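Local coordinates for protein telomere length regulator taz1 (Schizosaccharomyces pombe, PDB 4ZMK) that binds double-stranded telomeric DNA, forms homodimers and regulates telomere length and function, this piece being its dimerization domain, at residues 1-4 / 5-9. Sequence-based numbering, arbitrary orientation. Where two conformers were deposited one is given.
Sequences DTFS and ERTLG
Asp1 meets Glu5 and Arg6 at the start of the short helix 3-7, which opens with a capping box and closes on a Schellman motif at Gly9. Asp1 OD2 is hydrogen-bonded to Asn11 ND2 and lies 4.0 Å from Arg6 CD, a contact with the aliphatic chain, while Asp1 OD1 is 4.2 Å from Glu5 OE1, a like-charge approach. Thr2 is the N-cap. With chi1 at 72°, its OG1 sits between its own backbone N and carbonyl carbon and accepts a nearly straight bond from Glu5 N (3.1 Å, 171°). Glu5 returns the favour: in the conformer described, its extended side chain brings OE1 to Thr2 N at 3.1 Å, and Thr2 N approaches from above the carboxylate plane. One residue on, Phe3 O takes two donors from opposite faces of its carbonyl plane, Thr7 N at 2.9 Å and Thr7 OG1 at 2.7 Å. The same Thr7 OG1 stands 3.5 Å above the Phe3 ring plane, over its centre. A valine in place of Thr7 would probably cost Phe3 O its hydroxyl donor and take the polar atom off the Phe3 ring. Ser4 is buried against Asp52, Phe53 and Thr56 of helix 44-70; Leu8, which packs on Ala30 and Lys33 of helix 20-40, gives its N to Ser4 O in a 2.9 Å hydrogen bond.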
loop_
_atom_site.group_PDB
_atom_site.type_symbol
_atom_site.label_atom_id
_atom_site.label_comp_id
_atom_site.label_asym_id
_atom_site.label_seq_id
_atom_site.Cartn_x
_atom_site.Cartn_y
_atom_site.Cartn_z
ATOM N N ASP A 1 15.699 10.086 -7.642
ATOM C CA ASP A 1 14.957 9.021 -6.971
ATOM C C ASP A 1 15.681 8.464 -5.736
ATOM O O ASP A 1 16.894 8.267 -5.743
ATOM C CB ASP A 1 14.676 7.881 -7.955
ATOM C CG ASP A 1 13.666 8.268 -9.026
ATOM O OD1 ASP A 1 13.359 9.473 -9.151
ATOM O OD2 ASP A 1 13.181 7.365 -9.747
ATOM N N THR A 2 14.936 8.204 -4.671
ATOM C CA THR A 2 15.501 7.464 -3.557
ATOM C C THR A 2 15.603 5.999 -3.956
ATOM O O THR A 2 15.120 5.604 -5.008
ATOM C CB THR A 2 14.655 7.574 -2.283
ATOM O OG1 THR A 2 13.447 6.818 -2.444
ATOM C CG2 THR A 2 14.310 9.012 -2.000
ATOM N N PHE A 3 16.228 5.201 -3.101
ATOM C CA PHE A 3 16.316 3.766 -3.314
ATOM C C PHE A 3 14.928 3.153 -3.432
ATOM O O PHE A 3 14.668 2.385 -4.347
ATOM C CB PHE A 3 17.100 3.099 -2.180
ATOM C CG PHE A 3 17.239 1.622 -2.338
ATOM C CD1 PHE A 3 16.351 0.758 -1.712
ATOM C CD2 PHE A 3 18.249 1.093 -3.121
ATOM C CE1 PHE A 3 16.471 -0.604 -1.863
ATOM C CE2 PHE A 3 18.377 -0.263 -3.271
ATOM C CZ PHE A 3 17.485 -1.118 -2.644
ATOM N N SER A 4 14.036 3.504 -2.512
ATOM C CA SER A 4 12.692 2.940 -2.508
ATOM C C SER A 4 11.850 3.417 -3.692
ATOM O O SER A 4 11.156 2.620 -4.297
ATOM C CB SER A 4 11.979 3.260 -1.197
ATOM O OG SER A 4 12.661 2.679 -0.106
ATOM N N GLU A 5 11.911 4.704 -4.024
ATOM C CA GLU A 5 11.172 5.233 -5.168
ATOM C C GLU A 5 11.535 4.490 -6.453
ATOM O O GLU A 5 10.662 4.112 -7.237
ATOM C CB GLU A 5 11.440 6.730 -5.337
ATOM C CG GLU A 5 10.913 7.582 -4.205
ATOM C CD GLU A 5 11.198 9.056 -4.399
ATOM O OE1 GLU A 5 12.132 9.389 -5.159
ATOM O OE2 GLU A 5 10.482 9.882 -3.795
ATOM N N ARG A 6 12.830 4.273 -6.661
ATOM C CA ARG A 6 13.305 3.607 -7.858
ATOM C C ARG A 6 12.974 2.121 -7.830
ATOM O O ARG A 6 12.535 1.560 -8.833
ATOM C CB ARG A 6 14.806 3.815 -8.012
ATOM C CG ARG A 6 15.400 3.158 -9.239
ATOM C CD ARG A 6 15.296 4.042 -10.471
ATOM N NE ARG A 6 16.005 3.438 -11.596
ATOM C CZ ARG A 6 15.421 3.004 -12.711
ATOM N NH1 ARG A 6 14.110 3.120 -12.865
ATOM N NH2 ARG A 6 16.150 2.462 -13.680
ATOM N N THR A 7 13.176 1.486 -6.683
ATOM C CA THR A 7 13.000 0.046 -6.567
ATOM C C THR A 7 11.526 -0.320 -6.733
ATOM O O THR A 7 11.201 -1.348 -7.336
ATOM C CB THR A 7 13.538 -0.474 -5.209
ATOM O OG1 THR A 7 14.944 -0.235 -5.130
ATOM C CG2 THR A 7 13.300 -1.953 -5.043
ATOM N N LEU A 8 10.638 0.539 -6.230
ATOM C CA LEU A 8 9.195 0.276 -6.256
ATOM C C LEU A 8 8.518 0.825 -7.512
ATOM O O LEU A 8 7.314 0.653 -7.710
ATOM C CB LEU A 8 8.519 0.865 -5.012
ATOM C CG LEU A 8 8.963 0.281 -3.678
ATOM C CD1 LEU A 8 8.174 0.887 -2.534
ATOM C CD2 LEU A 8 8.818 -1.242 -3.705
ATOM N N GLY A 9 9.293 1.503 -8.345
ATOM C CA GLY A 9 8.794 1.982 -9.622
ATOM C C GLY A 9 7.748 3.069 -9.495
ATOM O O GLY A 9 6.774 3.087 -10.245
#